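Local coordinates for cyclopropane mycolic acid synthase MmaA2 (Mycobacterium tuberculosis, PDB 1TPY), which converts a double bond of mycolic acids into a cis-cyclopropane ring, taking the methylene group from S-adenosyl-L-methionine, at residues L192-A196 with T197-P201; E257-E260 with R261-Y265; A270-R274 with V275-D279. One frame throughout, in Å; residues are numbered along the deposited sequence.

Contact 1 of 3, residues L192-A196 with T197-P201. With 16A (cetyl-trimethyl-ammonium), chain D.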
loop_
_atom_site.group_PDB
_atom_site.type_symbol
_atom_site.label_atom_id
_atom_site.label_comp_id
_atom_site.label_asym_id
_atom_site.label_seq_id
_atom_site.Cartn_x
_atom_site.Cartn_y
_atom_site.Cartn_z
ATOM N N LEU A 192 4.918 -17.924 -4.764
ATOM C CA LEU A 192 5.712 -16.697 -4.748
ATOM C C LEU A 192 6.235 -16.354 -6.149
ATOM O O LEU A 192 6.238 -15.190 -6.561
ATOM C CB LEU A 192 6.883 -16.839 -3.766
ATOM C CG LEU A 192 6.680 -16.383 -2.311
ATOM C CD1 LEU A 192 5.282 -16.710 -1.836
ATOM C CD2 LEU A 192 7.716 -17.052 -1.417
ATOM N N LYS A 193 6.676 -17.367 -6.884
ATOM C CA LYS A 193 7.178 -17.139 -8.227
ATOM C C LYS A 193 6.017 -16.623 -9.087
ATOM O O LYS A 193 6.183 -15.711 -9.896
ATOM C CB LYS A 193 7.737 -18.442 -8.797
ATOM C CG LYS A 193 8.444 -18.292 -10.135
ATOM C CD LYS A 193 8.918 -19.647 -10.650
ATOM C CE LYS A 193 9.602 -19.524 -12.006
ATOM N NZ LYS A 193 9.969 -20.865 -12.552
ATOM N N PHE A 194 4.843 -17.217 -8.893
ATOM C CA PHE A 194 3.638 -16.826 -9.620
ATOM C C PHE A 194 3.336 -15.343 -9.386
ATOM O O PHE A 194 3.070 -14.591 -10.328
ATOM C CB PHE A 194 2.455 -17.685 -9.152
ATOM C CG PHE A 194 1.108 -17.077 -9.425
ATOM C CD1 PHE A 194 0.598 -17.021 -10.717
ATOM C CD2 PHE A 194 0.351 -16.541 -8.382
ATOM C CE1 PHE A 194 -0.652 -16.440 -10.969
ATOM C CE2 PHE A 194 -0.902 -15.956 -8.625
ATOM C CZ PHE A 194 -1.400 -15.907 -9.922
ATOM N N ILE A 195 3.374 -14.928 -8.127
ATOM C CA ILE A 195 3.107 -13.535 -7.790
ATOM C C ILE A 195 4.096 -12.607 -8.507
ATOM O O ILE A 195 3.701 -11.616 -9.125
ATOM C CB ILE A 195 3.219 -13.308 -6.270
ATOM C CG1 ILE A 195 2.155 -14.128 -5.536
ATOM C CG2 ILE A 195 3.041 -11.834 -5.953
ATOM C CD1 ILE A 195 0.732 -13.644 -5.760
ATOM N N ALA A 196 5.379 -12.946 -8.427
ATOM C CA ALA A 196 6.432 -12.150 -9.049
ATOM C C ALA A 196 6.380 -12.171 -10.574
ATOM O O ALA A 196 6.852 -11.249 -11.229
ATOM C CB ALA A 196 7.786 -12.640 -8.579
ATOM N N THR A 197 5.794 -13.219 -11.136
ATOM C CA THR A 197 5.717 -13.349 -12.583
ATOM C C THR A 197 4.429 -12.831 -13.219
ATOM O O THR A 197 4.472 -12.204 -14.278
ATOM C CB THR A 197 5.912 -14.831 -12.999
ATOM O OG1 THR A 197 7.219 -15.267 -12.603
ATOM C CG2 THR A 197 5.760 -15.000 -14.502
ATOM N N GLU A 198 3.288 -13.073 -12.579
ATOM C CA GLU A 198 2.014 -12.653 -13.158
ATOM C C GLU A 198 1.233 -11.585 -12.401
ATOM O O GLU A 198 0.250 -11.060 -12.921
ATOM C CB GLU A 198 1.101 -13.875 -13.333
ATOM C CG GLU A 198 1.779 -15.107 -13.924
ATOM C CD GLU A 198 0.800 -16.242 -14.189
ATOM O OE1 GLU A 198 1.221 -17.419 -14.143
ATOM O OE2 GLU A 198 -0.387 -15.956 -14.453
ATOM N N ILE A 199 1.658 -11.253 -11.184
ATOM C CA ILE A 199 0.918 -10.279 -10.385
ATOM C C ILE A 199 1.669 -9.005 -10.037
ATOM O O ILE A 199 1.237 -7.905 -10.386
ATOM C CB ILE A 199 0.417 -10.928 -9.065
ATOM C CG1 ILE A 199 -0.254 -12.272 -9.369
ATOM C CG2 ILE A 199 -0.554 -9.994 -8.358
ATOM C CD1 ILE A 199 -1.455 -12.172 -10.315
ATOM N N PHE A 200 2.786 -9.155 -9.333
ATOM C CA PHE A 200 3.587 -8.017 -8.920
ATOM C C PHE A 200 5.045 -8.106 -9.337
ATOM O O PHE A 200 5.923 -8.310 -8.502
ATOM C CB PHE A 200 3.527 -7.854 -7.401
ATOM C CG PHE A 200 2.161 -7.529 -6.880
ATOM C CD1 PHE A 200 1.549 -8.355 -5.939
ATOM C CD2 PHE A 200 1.487 -6.395 -7.321
ATOM C CE1 PHE A 200 0.281 -8.052 -5.447
ATOM C CE2 PHE A 200 0.223 -6.086 -6.833
ATOM C CZ PHE A 200 -0.381 -6.919 -5.893
ATOM N N PRO A 201 5.330 -7.967 -10.637
ATOM C CA PRO A 201 6.736 -8.040 -11.040
ATOM C C PRO A 201 7.502 -6.977 -10.249
ATOM O O PRO A 201 6.977 -5.889 -9.997
ATOM C CB PRO A 201 6.683 -7.714 -12.528
ATOM C CG PRO A 201 5.353 -8.261 -12.937
ATOM C CD PRO A 201 4.440 -7.845 -11.803
HETATM C C1 16A D . -2.720 -8.344 -1.262
HETATM C C2 16A D . -1.289 -8.580 -1.746
HETATM C C3 16A D . -0.588 -9.618 -0.855
HETATM C C4 16A D . 0.844 -9.958 -1.247
HETATM C C5 16A D . 1.401 -11.004 -0.268
HETATM C C6 16A D . 2.847 -11.454 -0.529
HETATM C C7 16A D . 3.166 -12.207 -1.846
HETATM C C8 16A D . 4.638 -12.238 -2.326
HETATM C C9 16A D . 5.388 -10.886 -2.399
HETATM C C10 16A D . 4.846 -9.847 -3.409
HETATM C C11 16A D . 5.269 -8.377 -3.167
HETATM C C12 16A D . 4.406 -7.321 -3.875
HETATM C C13 16A D . 3.401 -6.664 -2.922
HETATM C C14 16A D . 2.487 -5.688 -3.660
HETATM C C15 16A D . 1.361 -5.298 -2.687
HETATM C C16 16A D . 0.341 -4.436 -3.458
HETATM N N1 16A D . -0.964 -3.854 -2.922
HETATM C C17 16A D . -1.881 -3.160 -3.616
HETATM C C18 16A D . -1.786 -4.924 -2.237
HETATM C C19 16A D . -0.631 -2.871 -1.821
#
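Phe-194 lays the edge of its ring against the carboxylate of Glu-198, one helical turn further on. CD1 of the ring stands 3.5 Å from Glu-198 OE1, which lies in the ring plane, so the oxygen faces the slightly positive C-H rim and not the electron-rich face; ring and carboxylate planes are turned 75° apart. The CZ and CE2 side of the same ring packs obliquely on Ile-199, where Phe-194 CZ is 3.8 Å from Ile-199 CD1. On the neighbouring side of the helix, Ile-195 and Phe-200 run side by side. With CG1 of Ile-195 beside the backbone nitrogen (chi1 -63°), CG2 is left on the side opposite that nitrogen, 3.8 Å from CD1 at the edge of the Phe-200 ring and 3.7 Å from C10 of the cetyl-trimethyl-ammonium.

The helix 186-199 includes a wider, pi-type turn at 197-199. The carbonyl of Ile-195 accepts two bonds from opposite faces of its plane, one from Ile-199 N and a shorter one of 2.6 Å from Phe-200 N, an i to i+5 link. Lys-193 O is doubly gripped too: Thr-197 gives it both N and OG1, the hydroxyl coming in from above the carbonyl plane at 2.9 Å.

Phe-200, just beyond this turn, belongs to the cetyl-trimethyl-ammonium pocket. Its ring is sandwiched, with C14 of the ligand over the centre of one face at a height of 3.5 Å and Ile-199 CG2 toward the rim of the opposite face. The rings of His-15, His-141 and Tyr-265 also meet Phe-200, the last edge-to-face, while Lys-264 of the helix 256-275 makes a cation-pi contact with Phe-194.

Contact 2 of 3, residues E257-E260 with R261-Y265. With 16A (cetyl-trimethyl-ammonium), chain D.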
loop_
_atom_site.group_PDB
_atom_site.type_symbol
_atom_site.label_atom_id
_atom_site.label_comp_id
_atom_site.label_asym_id
_atom_site.label_seq_id
_atom_site.Cartn_x
_atom_site.Cartn_y
_atom_site.Cartn_z
ATOM N N GLU A 257 -9.049 -15.912 -18.182
ATOM C CA GLU A 257 -7.655 -16.077 -17.788
ATOM C C GLU A 257 -7.283 -15.077 -16.702
ATOM O O GLU A 257 -6.674 -15.438 -15.695
ATOM C CB GLU A 257 -6.731 -15.888 -18.993
ATOM C CG GLU A 257 -5.252 -16.037 -18.662
ATOM C CD GLU A 257 -4.367 -15.988 -19.893
ATOM O OE1 GLU A 257 -4.557 -16.828 -20.796
ATOM O OE2 GLU A 257 -3.478 -15.113 -19.955
ATOM N N VAL A 258 -7.650 -13.816 -16.911
ATOM C CA VAL A 258 -7.351 -12.775 -15.938
ATOM C C VAL A 258 -8.159 -13.010 -14.668
ATOM O O VAL A 258 -7.654 -12.842 -13.560
ATOM C CB VAL A 258 -7.665 -11.374 -16.502
ATOM C CG1 VAL A 258 -7.612 -10.335 -15.388
ATOM C CG2 VAL A 258 -6.657 -11.028 -17.591
ATOM N N TYR A 259 -9.416 -13.403 -14.838
ATOM C CA TYR A 259 -10.276 -13.679 -13.699
ATOM C C TYR A 259 -9.612 -14.722 -12.809
ATOM O O TYR A 259 -9.417 -14.494 -11.616
ATOM C CB TYR A 259 -11.635 -14.209 -14.159
ATOM C CG TYR A 259 -12.455 -14.773 -13.024
ATOM C CD1 TYR A 259 -13.088 -13.932 -12.109
ATOM C CD2 TYR A 259 -12.547 -16.153 -12.825
ATOM C CE1 TYR A 259 -13.787 -14.447 -11.024
ATOM C CE2 TYR A 259 -13.240 -16.676 -11.743
ATOM C CZ TYR A 259 -13.858 -15.818 -10.846
ATOM O OH TYR A 259 -14.554 -16.335 -9.780
ATOM N N GLU A 260 -9.265 -15.865 -13.400
ATOM C CA GLU A 260 -8.632 -16.949 -12.659
ATOM C C GLU A 260 -7.279 -16.533 -12.081
ATOM O O GLU A 260 -6.918 -16.949 -10.979
ATOM C CB GLU A 260 -8.463 -18.189 -13.550
ATOM C CG GLU A 260 -9.779 -18.822 -14.007
ATOM C CD GLU A 260 -10.634 -19.370 -12.859
ATOM O OE1 GLU A 260 -11.799 -19.748 -13.114
ATOM O OE2 GLU A 260 -10.152 -19.433 -11.707
ATOM N N ARG A 261 -6.532 -15.720 -12.820
ATOM C CA ARG A 261 -5.235 -15.260 -12.338
ATOM C C ARG A 261 -5.399 -14.490 -11.022
ATOM O O ARG A 261 -4.690 -14.753 -10.052
ATOM C CB ARG A 261 -4.562 -14.376 -13.392
ATOM C CG ARG A 261 -3.224 -13.797 -12.964
ATOM C CD ARG A 261 -2.268 -13.738 -14.143
ATOM N NE ARG A 261 -2.754 -12.872 -15.209
ATOM C CZ ARG A 261 -2.715 -13.180 -16.503
ATOM N NH1 ARG A 261 -2.215 -14.340 -16.901
ATOM N NH2 ARG A 261 -3.175 -12.321 -17.402
ATOM N N TYR A 262 -6.339 -13.547 -10.986
ATOM C CA TYR A 262 -6.570 -12.767 -9.782
ATOM C C TYR A 262 -7.190 -13.571 -8.641
ATOM O O TYR A 262 -6.856 -13.345 -7.477
ATOM C CB TYR A 262 -7.406 -11.522 -10.101
ATOM C CG TYR A 262 -6.539 -10.356 -10.542
ATOM C CD1 TYR A 262 -5.852 -10.394 -11.756
ATOM C CD2 TYR A 262 -6.342 -9.254 -9.709
ATOM C CE1 TYR A 262 -4.978 -9.364 -12.130
ATOM C CE2 TYR A 262 -5.474 -8.219 -10.068
ATOM C CZ TYR A 262 -4.795 -8.281 -11.282
ATOM O OH TYR A 262 -3.945 -7.259 -11.652
ATOM N N MET A 263 -8.076 -14.515 -8.960
ATOM C CA MET A 263 -8.672 -15.343 -7.915
ATOM C C MET A 263 -7.567 -16.193 -7.300
ATOM O O MET A 263 -7.532 -16.412 -6.092
ATOM C CB MET A 263 -9.764 -16.256 -8.484
ATOM C CG MET A 263 -11.045 -15.532 -8.890
ATOM S SD MET A 263 -11.720 -14.518 -7.553
ATOM C CE MET A 263 -12.181 -15.801 -6.371
ATOM N N LYS A 264 -6.659 -16.671 -8.143
ATOM C CA LYS A 264 -5.540 -17.486 -7.681
ATOM C C LYS A 264 -4.649 -16.635 -6.779
ATOM O O LYS A 264 -4.177 -17.094 -5.735
ATOM C CB LYS A 264 -4.728 -17.995 -8.880
ATOM C CG LYS A 264 -3.485 -18.806 -8.510
ATOM C CD LYS A 264 -2.758 -19.289 -9.760
ATOM C CE LYS A 264 -1.433 -19.966 -9.416
ATOM N NZ LYS A 264 -0.754 -20.501 -10.642
ATOM N N TYR A 265 -4.426 -15.388 -7.185
ATOM C CA TYR A 265 -3.589 -14.483 -6.408
ATOM C C TYR A 265 -4.260 -14.076 -5.098
ATOM O O TYR A 265 -3.644 -14.149 -4.039
ATOM C CB TYR A 265 -3.218 -13.255 -7.261
ATOM C CG TYR A 265 -3.329 -11.887 -6.605
ATOM C CD1 TYR A 265 -2.711 -11.605 -5.384
ATOM C CD2 TYR A 265 -4.017 -10.852 -7.246
ATOM C CE1 TYR A 265 -2.774 -10.330 -4.819
ATOM C CE2 TYR A 265 -4.084 -9.571 -6.692
ATOM C CZ TYR A 265 -3.462 -9.320 -5.479
ATOM O OH TYR A 265 -3.543 -8.061 -4.934
HETATM C C1 16A D . -2.720 -8.344 -1.262
HETATM C C2 16A D . -1.289 -8.580 -1.746
HETATM C C3 16A D . -0.588 -9.618 -0.855
HETATM C C4 16A D . 0.844 -9.958 -1.247
HETATM C C5 16A D . 1.401 -11.004 -0.268
HETATM C C6 16A D . 2.847 -11.454 -0.529
HETATM C C7 16A D . 3.166 -12.207 -1.846
HETATM C C8 16A D . 4.638 -12.238 -2.326
HETATM C C9 16A D . 5.388 -10.886 -2.399
HETATM C C10 16A D . 4.846 -9.847 -3.409
HETATM C C11 16A D . 5.269 -8.377 -3.167
HETATM C C12 16A D . 4.406 -7.321 -3.875
HETATM C C13 16A D . 3.401 -6.664 -2.922
HETATM C C14 16A D . 2.487 -5.688 -3.660
HETATM C C15 16A D . 1.361 -5.298 -2.687
HETATM C C16 16A D . 0.341 -4.436 -3.458
HETATM N N1 16A D . -0.964 -3.854 -2.922
HETATM C C17 16A D . -1.881 -3.160 -3.616
HETATM C C18 16A D . -1.786 -4.924 -2.237
HETATM C C19 16A D . -0.631 -2.871 -1.821
#
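Arg-261 reaches back along its helix to two residues of the preceding turn, Glu-257 and Val-258. Its chain leaves the backbone with CG anti to N, then folds at chi2 and chi3 (chi3 62°), and this bend brings the guanidinium back beside both. NH1 lies 3.4 Å from Glu-257 OE2, a salt bridge whose hydrogen bond is weak. The carboxylate oxygen approaches the guanidinium at its edge, yet the two planes stand 73° apart, so the groups do not meet as a flat, two-pronged pair. The other nitrogen, NH2, rests 3.7 Å from the Val-258 CG2 methyl. A second carboxylate, that of Glu-198 on the helix 186-199, makes a long, weak ion pair with NH1, leaving the positive charge between two helices.

Met-263 provides the apolar counterpart on another side of the helix. Bends at chi2 and chi3 fold its chain against the Tyr-259 ring. CG sits over one face, 3.7 Å from the ring centroid, in a CH-pi contact; the sulfur follows obliquely, with SD 4.7 Å from that centroid, making this a Met-aromatic pair. Gln-244 of the helix 229-245 touches both residues.

Val-258 uses its two methyls differently: while CG2 meets the arginine, CG1 lies 4.0 Å from Tyr-262 CD1, the two side chains running alongside each other. Tyr-262 in turn meets the rings of Phe-22 and His-15, and Tyr-265, one turn on, sets a ring edge against the hydrocarbon chain of cetyl-trimethyl-ammonium, with its OH hydrogen-bonded to that of Tyr-33. Regular i to i+4 backbone bonds underlie these pairs, an arrangement typical of an amphipathic alpha-helix: exposed Glu-257 pairs with Arg-261, Tyr-259 and Met-263 pack on the helix 229-245, and Tyr-265 lines the ligand pocket.

Contact 3 of 3, residues A270-R274 with V275-D279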
loop_
_atom_site.group_PDB
_atom_site.type_symbol
_atom_site.label_atom_id
_atom_site.label_comp_id
_atom_site.label_asym_id
_atom_site.label_seq_id
_atom_site.Cartn_x
_atom_site.Cartn_y
_atom_site.Cartn_z
ATOM N N ALA A 270 -4.300 -14.918 0.787
ATOM C CA ALA A 270 -5.106 -15.068 1.992
ATOM C C ALA A 270 -4.548 -16.228 2.820
ATOM O O ALA A 270 -4.557 -16.184 4.050
ATOM C CB ALA A 270 -6.569 -15.335 1.627
ATOM N N LYS A 271 -4.061 -17.267 2.144
ATOM C CA LYS A 271 -3.492 -18.414 2.848
ATOM C C LYS A 271 -2.164 -18.006 3.491
ATOM O O LYS A 271 -1.873 -18.369 4.637
ATOM C CB LYS A 271 -3.274 -19.594 1.887
ATOM C CG LYS A 271 -2.594 -20.790 2.546
ATOM C CD LYS A 271 -2.413 -21.955 1.584
ATOM C CE LYS A 271 -1.585 -23.060 2.224
ATOM N NZ LYS A 271 -1.600 -24.325 1.426
ATOM N N LEU A 272 -1.360 -17.245 2.759
ATOM C CA LEU A 272 -0.082 -16.792 3.293
ATOM C C LEU A 272 -0.245 -16.102 4.648
ATOM O O LEU A 272 0.464 -16.431 5.603
ATOM C CB LEU A 272 0.614 -15.852 2.304
ATOM C CG LEU A 272 1.048 -16.509 0.987
ATOM C CD1 LEU A 272 1.835 -15.509 0.163
ATOM C CD2 LEU A 272 1.898 -17.757 1.277
ATOM N N PHE A 273 -1.177 -15.158 4.743
ATOM C CA PHE A 273 -1.393 -14.447 6.005
ATOM C C PHE A 273 -2.068 -15.339 7.041
ATOM O O PHE A 273 -1.766 -15.264 8.231
ATOM C CB PHE A 273 -2.246 -13.185 5.795
ATOM C CG PHE A 273 -1.553 -12.105 5.020
ATOM C CD1 PHE A 273 -1.683 -12.026 3.638
ATOM C CD2 PHE A 273 -0.730 -11.189 5.669
ATOM C CE1 PHE A 273 -1.002 -11.055 2.912
ATOM C CE2 PHE A 273 -0.046 -10.217 4.954
ATOM C CZ PHE A 273 -0.182 -10.151 3.571
ATOM N N ARG A 274 -2.991 -16.177 6.583
ATOM C CA ARG A 274 -3.711 -17.070 7.479
ATOM C C ARG A 274 -2.732 -18.025 8.154
ATOM O O ARG A 274 -2.779 -18.221 9.369
ATOM C CB ARG A 274 -4.763 -17.862 6.698
ATOM C CG ARG A 274 -5.727 -18.633 7.574
ATOM C CD ARG A 274 -6.709 -19.431 6.741
ATOM N NE ARG A 274 -7.489 -18.576 5.860
ATOM C CZ ARG A 274 -7.523 -18.695 4.536
ATOM N NH1 ARG A 274 -8.270 -17.864 3.820
ATOM N NH2 ARG A 274 -6.811 -19.640 3.927
ATOM N N VAL A 275 -1.848 -18.620 7.358
ATOM C CA VAL A 275 -0.844 -19.540 7.879
ATOM C C VAL A 275 0.171 -18.754 8.702
ATOM O O VAL A 275 0.606 -19.200 9.759
ATOM C CB VAL A 275 -0.096 -20.261 6.736
ATOM C CG1 VAL A 275 1.011 -21.148 7.307
ATOM C CG2 VAL A 275 -1.082 -21.095 5.914
ATOM N N GLY A 276 0.541 -17.579 8.203
ATOM C CA GLY A 276 1.495 -16.744 8.906
ATOM C C GLY A 276 2.821 -16.556 8.189
ATOM O O GLY A 276 3.768 -16.038 8.777
ATOM N N TYR A 277 2.905 -16.968 6.928
ATOM C CA TYR A 277 4.148 -16.809 6.174
ATOM C C TYR A 277 4.471 -15.336 5.978
ATOM O O TYR A 277 5.635 -14.936 5.979
ATOM C CB TYR A 277 4.038 -17.469 4.798
ATOM C CG TYR A 277 4.087 -18.976 4.824
ATOM C CD1 TYR A 277 2.983 -19.729 4.438
ATOM C CD2 TYR A 277 5.237 -19.648 5.235
ATOM C CE1 TYR A 277 3.014 -21.113 4.458
ATOM C CE2 TYR A 277 5.281 -21.037 5.261
ATOM C CZ TYR A 277 4.165 -21.763 4.871
ATOM O OH TYR A 277 4.188 -23.134 4.901
ATOM N N ILE A 278 3.418 -14.540 5.811
ATOM C CA ILE A 278 3.544 -13.110 5.586
ATOM C C ILE A 278 2.848 -12.333 6.703
ATOM O O ILE A 278 1.919 -12.837 7.346
ATOM C CB ILE A 278 2.906 -12.730 4.231
ATOM C CG1 ILE A 278 3.531 -13.565 3.108
ATOM C CG2 ILE A 278 3.105 -11.259 3.948
ATOM C CD1 ILE A 278 5.015 -13.332 2.912
ATOM N N ASP A 279 3.315 -11.108 6.925
ATOM C CA ASP A 279 2.763 -10.219 7.947
ATOM C C ASP A 279 2.531 -8.878 7.242
ATOM O O ASP A 279 2.866 -8.720 6.068
ATOM C CB ASP A 279 3.782 -10.062 9.097
ATOM C CG ASP A 279 3.201 -9.369 10.330
ATOM O OD1 ASP A 279 3.981 -9.083 11.272
ATOM O OD2 ASP A 279 1.978 -9.117 10.373
#
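The helix 256-275 ends here and the chain turns into the strand 278-286. Val-275 N bonds to Lys-271 O and Gly-276 N to Leu-272 O (2.8 Å), both i to i+4; Leu-272 O also takes a weak bond from Tyr-277 N. Gly-276 breaks from the helix with a positive phi of 114°, where a side chain would press on the preceding carbonyl oxygen.

Beyond this turn Ile-278 folds back on the helix and splits its branches. CG1 runs alongside Leu-272, 3.8 Å from CB of that residue, whereas CG2 reaches Phe-273 CE2 at 3.5 Å. The CB of Ile-278 stands over one face of the Phe-273 ring, 17° off the ring normal, as a CH-pi contact, and the carbonyl oxygen of Asp-279 lies at the ring edge, 3.5 Å from CE2. Leu-272 also sends CD2 across to Tyr-277 CD1, the two side chains nearly perpendicular.

The polar ends of two buried side chains bond to neighbouring parts of the fold: Tyr-277 OH to Pro-183 O, Asp-279 OD2 to Ser-227 OG. The chemistry thus implies a largely apolar joint between helix and strand, consistent with limiting the freedom of Phe-273, which touches the bound cetyl-trimethyl-ammonium.

Two helices and one bound cetyl-trimethyl-ammonium molecule tie the three contacts together. Contacts 1 and 2, with centres about 12 Å apart, touch directly: Ile-199 CD1 packs 3.6 Å from Arg-261 CG, and Phe-200 CZ lies 3.5 Å from Tyr-265 OH. Contact 3 shares the helix 256-275 with contact 2 but does not touch it, the nearest atoms being about 5 Å apart; it meets contact 1 through Leu-192 and Leu-272. Each contributes to the cetyl-trimethyl-ammonium pocket. Cys-269, inferred by similarity to be the active-site residue, has its side chain about 4 Å from that of Ile-195 and about 5 Å from that of Phe-273; bound S-adenosyl-L-homocysteine is about 7 Å from the Phe-200 side chain.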